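Erythrocyte membrane protein 1 (Plasmodium falciparum, PDB 6S8T) binds the host receptor ICAM-1 through this DBLbeta domain, one part of the longer PfEMP1 protein, which mediates cytoadhesion of infected erythrocytes. Local coordinates at residues P13-Q18 and K396-V401; H139-D144 and Q212-K217. All coordinates share one frame; numbering follows the deposited sequence.

Interaction 1. Residues P13-Q18 and K396-V401; sequences PAIANQ and KELQKV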
loop_
_atom_site.group_PDB
_atom_site.type_symbol
_atom_site.label_atom_id
_atom_site.label_comp_id
_atom_site.label_asym_id
_atom_site.label_seq_id
_atom_site.Cartn_x
_atom_site.Cartn_y
_atom_site.Cartn_z
ATOM N N PRO A 13 9.829 15.326 14.997
ATOM C CA PRO A 13 8.504 14.708 15.120
ATOM C C PRO A 13 8.053 14.068 13.814
ATOM O O PRO A 13 8.313 14.583 12.724
ATOM C CB PRO A 13 7.601 15.884 15.505
ATOM C CG PRO A 13 8.279 17.075 14.913
ATOM C CD PRO A 13 9.760 16.798 15.024
ATOM N N ALA A 14 7.373 12.930 13.941
ATOM C CA ALA A 14 6.771 12.255 12.799
ATOM C C ALA A 14 5.404 12.869 12.531
ATOM O O ALA A 14 4.530 12.849 13.403
ATOM C CB ALA A 14 6.652 10.755 13.068
ATOM N N ILE A 15 5.210 13.416 11.332
ATOM C CA ILE A 15 4.072 14.286 11.066
ATOM C C ILE A 15 3.210 13.817 9.903
ATOM O O ILE A 15 2.228 14.489 9.576
ATOM C CB ILE A 15 4.530 15.740 10.837
ATOM C CG1 ILE A 15 5.486 15.826 9.648
ATOM C CG2 ILE A 15 5.210 16.277 12.082
ATOM C CD1 ILE A 15 6.180 17.171 9.533
ATOM N N ALA A 16 3.529 12.681 9.278
ATOM C CA ALA A 16 2.737 12.226 8.136
ATOM C C ALA A 16 1.278 12.005 8.518
ATOM O O ALA A 16 0.371 12.378 7.764
ATOM C CB ALA A 16 3.335 10.947 7.547
ATOM N N ASN A 17 1.028 11.419 9.693
ATOM C CA ASN A 17 -0.348 11.127 10.085
ATOM C C ASN A 17 -1.140 12.404 10.343
ATOM O O ASN A 17 -2.323 12.486 9.993
ATOM C CB ASN A 17 -0.375 10.228 11.320
ATOM C CG ASN A 17 -1.774 9.731 11.644
ATOM O OD1 ASN A 17 -2.228 8.724 11.098
ATOM N ND2 ASN A 17 -2.464 10.437 12.533
ATOM N N GLN A 18 -0.512 13.407 10.962
ATOM C CA GLN A 18 -1.194 14.683 11.142
ATOM C C GLN A 18 -1.425 15.386 9.811
ATOM O O GLN A 18 -2.428 16.094 9.653
ATOM C CB GLN A 18 -0.405 15.578 12.098
ATOM C CG GLN A 18 -0.387 15.068 13.533
ATOM C CD GLN A 18 0.404 15.965 14.467
ATOM O OE1 GLN A 18 -0.081 17.010 14.905
ATOM N NE2 GLN A 18 1.631 15.558 14.778
ATOM N N LYS A 396 4.400 19.876 -0.697
ATOM C CA LYS A 396 4.339 21.317 -0.450
ATOM C C LYS A 396 3.816 21.620 0.949
ATOM O O LYS A 396 4.350 22.491 1.645
ATOM C CB LYS A 396 3.464 22.007 -1.496
ATOM C CG LYS A 396 4.198 22.430 -2.750
ATOM C CD LYS A 396 3.293 23.262 -3.644
ATOM C CE LYS A 396 4.098 24.021 -4.684
ATOM N NZ LYS A 396 5.054 24.975 -4.046
ATOM N N GLU A 397 2.766 20.918 1.375
ATOM C CA GLU A 397 2.254 21.120 2.723
ATOM C C GLU A 397 3.238 20.620 3.774
ATOM O O GLU A 397 3.312 21.185 4.872
ATOM C CB GLU A 397 0.898 20.434 2.871
ATOM C CG GLU A 397 -0.227 21.108 2.107
ATOM C CD GLU A 397 -0.417 22.557 2.512
ATOM O OE1 GLU A 397 0.102 23.448 1.806
ATOM O OE2 GLU A 397 -1.073 22.803 3.545
ATOM N N LEU A 398 4.011 19.581 3.452
ATOM C CA LEU A 398 5.035 19.096 4.371
ATOM C C LEU A 398 6.163 20.113 4.520
ATOM O O LEU A 398 6.600 20.418 5.638
ATOM C CB LEU A 398 5.574 17.755 3.873
ATOM C CG LEU A 398 6.438 16.910 4.807
ATOM C CD1 LEU A 398 5.656 16.546 6.050
ATOM C CD2 LEU A 398 6.908 15.655 4.089
ATOM N N GLN A 399 6.647 20.652 3.398
ATOM C CA GLN A 399 7.698 21.663 3.438
ATOM C C GLN A 399 7.227 22.934 4.133
ATOM O O GLN A 399 8.026 23.619 4.784
ATOM C CB GLN A 399 8.172 21.965 2.013
ATOM C CG GLN A 399 8.924 20.801 1.362
ATOM C CD GLN A 399 8.867 20.825 -0.155
ATOM O OE1 GLN A 399 8.264 21.715 -0.753
ATOM N NE2 GLN A 399 9.485 19.831 -0.787
ATOM N N LYS A 400 5.938 23.254 4.022
ATOM C CA LYS A 400 5.400 24.450 4.660
ATOM C C LYS A 400 5.421 24.327 6.182
ATOM O O LYS A 400 5.707 25.304 6.884
ATOM C CB LYS A 400 3.981 24.698 4.148
ATOM C CG LYS A 400 3.256 25.874 4.764
ATOM C CD LYS A 400 1.882 26.018 4.133
ATOM C CE LYS A 400 1.101 27.144 4.768
ATOM N NZ LYS A 400 -0.236 27.341 4.138
ATOM N N VAL A 401 5.127 23.136 6.708
ATOM C CA VAL A 401 5.141 22.941 8.156
ATOM C C VAL A 401 6.569 22.923 8.686
ATOM O O VAL A 401 6.872 23.540 9.713
ATOM C CB VAL A 401 4.389 21.649 8.532
ATOM C CG1 VAL A 401 4.688 21.271 9.973
ATOM C CG2 VAL A 401 2.890 21.818 8.325
#
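Ile15 reaches across to Leu398 just where the chain enters helix 16-32, and the contact consists of methyl and methylene groups. Its CB points toward helix 388-402 but is still 5.0 Å from Leu398 CD1. The branch at CB then divides the work. CG2 makes no close approach to 396-401, whereas CG1 sits between the backbone N and the carbonyl carbon (chi1 60°) and heads for the partner helix. CG1 comes to 3.7 Å from Leu398 CD1. From there the chain stays extended (chi2 -169°), which carries the terminal methyl to the same target: Ile15 CD1 lies 3.6 Å from Leu398 CD1. One leucine methyl is thus met by two successive atoms of the isoleucine, and the two side chains cross obliquely. A looser touch flanks this pair, with Ile15 CD1 4.4 Å from Val401 CG1. Leu398 is buried whereas Val401, one turn further along its helix, is exposed, so the looser touch lies on the surface side. Leu398 does not point its CB at 13-18, yet CD1 makes the approach.

Ile15 is the N-cap residue, and polar bonds hold the backbone around it: Ile15 N hydrogen-bonds to Tyr414 OH, while Glu424 OE2 accepts from Ala16 N. Tyr414 also packs on Leu398. This is plain aliphatic packing that joins the N-terminal part of the DBLbeta chain to a helix late in its sequence, setting the start of helix 16-32 against the last turns of helix 388-402. Met19 extends the packing by touching Leu398 and Val401, Gln22 NE2 hydrogen-bonds to Glu397 OE2, and helix 417-424 touches 13-18 through Glu424 on Ala14 and Tyr420 on Ala16.

Interaction 2. Residues H139-D144 and Q212-K217; sequences HSLLGD and QIIFGK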
loop_
_atom_site.group_PDB
_atom_site.type_symbol
_atom_site.label_atom_id
_atom_site.label_comp_id
_atom_site.label_asym_id
_atom_site.label_seq_id
_atom_site.Cartn_x
_atom_site.Cartn_y
_atom_site.Cartn_z
ATOM N N HIS A 139 -26.202 2.759 -4.081
ATOM C CA HIS A 139 -26.280 1.732 -3.052
ATOM C C HIS A 139 -25.748 0.383 -3.516
ATOM O O HIS A 139 -25.175 -0.357 -2.709
ATOM C CB HIS A 139 -27.730 1.578 -2.584
ATOM C CG HIS A 139 -28.374 2.871 -2.189
ATOM N ND1 HIS A 139 -28.131 3.485 -0.979
ATOM C CD2 HIS A 139 -29.248 3.670 -2.845
ATOM C CE1 HIS A 139 -28.831 4.603 -0.905
ATOM N NE2 HIS A 139 -29.518 4.739 -2.026
ATOM N N SER A 140 -25.926 0.043 -4.795
ATOM C CA SER A 140 -25.427 -1.235 -5.292
ATOM C C SER A 140 -23.904 -1.264 -5.346
ATOM O O SER A 140 -23.299 -2.324 -5.144
ATOM C CB SER A 140 -26.014 -1.529 -6.672
ATOM O OG SER A 140 -27.427 -1.632 -6.617
ATOM N N LEU A 141 -23.266 -0.121 -5.618
ATOM C CA LEU A 141 -21.807 -0.089 -5.666
ATOM C C LEU A 141 -21.203 -0.316 -4.287
ATOM O O LEU A 141 -20.177 -0.995 -4.159
ATOM C CB LEU A 141 -21.323 1.239 -6.249
ATOM C CG LEU A 141 -19.802 1.428 -6.300
ATOM C CD1 LEU A 141 -19.158 0.367 -7.174
ATOM C CD2 LEU A 141 -19.439 2.821 -6.794
ATOM N N LEU A 142 -21.827 0.238 -3.242
ATOM C CA LEU A 142 -21.299 0.072 -1.890
ATOM C C LEU A 142 -21.306 -1.393 -1.468
ATOM O O LEU A 142 -20.395 -1.846 -0.764
ATOM C CB LEU A 142 -22.105 0.916 -0.904
ATOM C CG LEU A 142 -21.727 0.766 0.572
ATOM C CD1 LEU A 142 -20.285 1.179 0.796
ATOM C CD2 LEU A 142 -22.666 1.565 1.465
ATOM N N GLY A 143 -22.320 -2.148 -1.893
ATOM C CA GLY A 143 -22.378 -3.557 -1.536
ATOM C C GLY A 143 -21.187 -4.342 -2.052
ATOM O O GLY A 143 -20.592 -5.137 -1.320
ATOM N N ASP A 144 -20.812 -4.120 -3.313
ATOM C CA ASP A 144 -19.678 -4.843 -3.878
ATOM C C ASP A 144 -18.351 -4.340 -3.323
ATOM O O ASP A 144 -17.392 -5.114 -3.220
ATOM C CB ASP A 144 -19.703 -4.747 -5.404
ATOM C CG ASP A 144 -20.363 -5.958 -6.055
ATOM O OD1 ASP A 144 -19.991 -7.101 -5.704
ATOM O OD2 ASP A 144 -21.258 -5.769 -6.908
ATOM N N GLN A 212 -16.037 3.934 -14.606
ATOM C CA GLN A 212 -16.335 5.121 -15.400
ATOM C C GLN A 212 -17.766 5.107 -15.921
ATOM O O GLN A 212 -18.386 6.169 -16.051
ATOM C CB GLN A 212 -15.345 5.240 -16.555
ATOM C CG GLN A 212 -13.917 5.460 -16.095
ATOM C CD GLN A 212 -12.915 5.341 -17.222
ATOM O OE1 GLN A 212 -11.705 5.427 -17.003
ATOM N NE2 GLN A 212 -13.413 5.139 -18.439
ATOM N N ILE A 213 -18.309 3.926 -16.216
ATOM C CA ILE A 213 -19.699 3.850 -16.651
ATOM C C ILE A 213 -20.643 4.007 -15.466
ATOM O O ILE A 213 -21.669 4.689 -15.563
ATOM C CB ILE A 213 -19.951 2.535 -17.409
ATOM C CG1 ILE A 213 -19.128 2.498 -18.698
ATOM C CG2 ILE A 213 -21.429 2.369 -17.721
ATOM C CD1 ILE A 213 -19.298 1.225 -19.489
ATOM N N ILE A 214 -20.310 3.390 -14.330
ATOM C CA ILE A 214 -21.177 3.467 -13.157
ATOM C C ILE A 214 -21.300 4.911 -12.678
ATOM O O ILE A 214 -22.407 5.421 -12.469
ATOM C CB ILE A 214 -20.657 2.543 -12.041
ATOM C CG1 ILE A 214 -20.744 1.079 -12.477
ATOM C CG2 ILE A 214 -21.443 2.759 -10.760
ATOM C CD1 ILE A 214 -20.073 0.119 -11.521
ATOM N N PHE A 215 -20.165 5.596 -12.509
ATOM C CA PHE A 215 -20.201 6.971 -12.022
ATOM C C PHE A 215 -20.777 7.941 -13.045
ATOM O O PHE A 215 -21.234 9.024 -12.664
ATOM C CB PHE A 215 -18.804 7.418 -11.593
ATOM C CG PHE A 215 -18.404 6.919 -10.234
ATOM C CD1 PHE A 215 -18.848 7.559 -9.089
ATOM C CD2 PHE A 215 -17.594 5.802 -10.099
ATOM C CE1 PHE A 215 -18.488 7.100 -7.833
ATOM C CE2 PHE A 215 -17.228 5.340 -8.848
ATOM C CZ PHE A 215 -17.676 5.988 -7.713
ATOM N N GLY A 216 -20.766 7.588 -14.331
ATOM C CA GLY A 216 -21.497 8.383 -15.302
ATOM C C GLY A 216 -22.991 8.363 -15.042
ATOM O O GLY A 216 -23.656 9.402 -15.093
ATOM N N LYS A 217 -23.537 7.181 -14.749
ATOM C CA LYS A 217 -24.937 7.085 -14.352
ATOM C C LYS A 217 -25.179 7.739 -13.000
ATOM O O LYS A 217 -26.268 8.273 -12.758
ATOM C CB LYS A 217 -25.377 5.621 -14.312
ATOM C CG LYS A 217 -25.822 5.057 -15.649
ATOM C CD LYS A 217 -27.092 5.737 -16.134
ATOM C CE LYS A 217 -27.691 4.997 -17.318
ATOM N NZ LYS A 217 -26.692 4.787 -18.401
#
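Leu141 of helix 137-163 presses one methyl against the end of the Phe215 ring. Leu141 CD2 lies 3.7 Å from Phe215 CZ and 3.9 Å from Phe215 CE2, approaching the ring at a slant while the two side chains cross at about a right angle. Phe215 CB does not aim at 139-144, but with CG anti to the carbonyl carbon (chi1 -80°) the ring swings its far end over to the leucine. This is the tight part. The same methyl has a looser neighbour in Ile214, whose CG2 stands 4.4 Å from Leu141 CD2. Beyond these buried residues helix 202-221 turns Ile213 and Lys217, both exposed, outward.

The closest CA pair, Leu141 CA to Ile214 CA, is 8.3 Å apart, and the side chains fill the interval. Helix 246-268 packs against both partners, Trp252 on Leu141 and Arg249 on Phe215, and Val131 touches Ile214, so the site belongs to the helical packing within the Duffy binding family region. Between these segments the contact is wholly apolar, so it probably contributes through burial of hydrocarbon and steric fit rather than through directional bonds.

Overall arrangement
Both contacts are small and apolar; interaction 2 packs helix on helix, whereas interaction 1 sets a residue just ahead of a helix against one. They hold different elements: interaction 1 ties the N-terminal part of the chain to helix 388-402, late in the sequence, and interaction 2, joining helices 137-163 and 202-221, is nested inside the long loop that interaction 1 closes. Their centres are 34 Å apart, with about 22 Å between nearest atoms. All three residues meeting in interaction 2 are buried, and one is aromatic; interaction 1 is purely aliphatic, has one exposed residue, and lies beside backbone N-H groups at a helix start that hydrogen-bond to Tyr414 and Glu424.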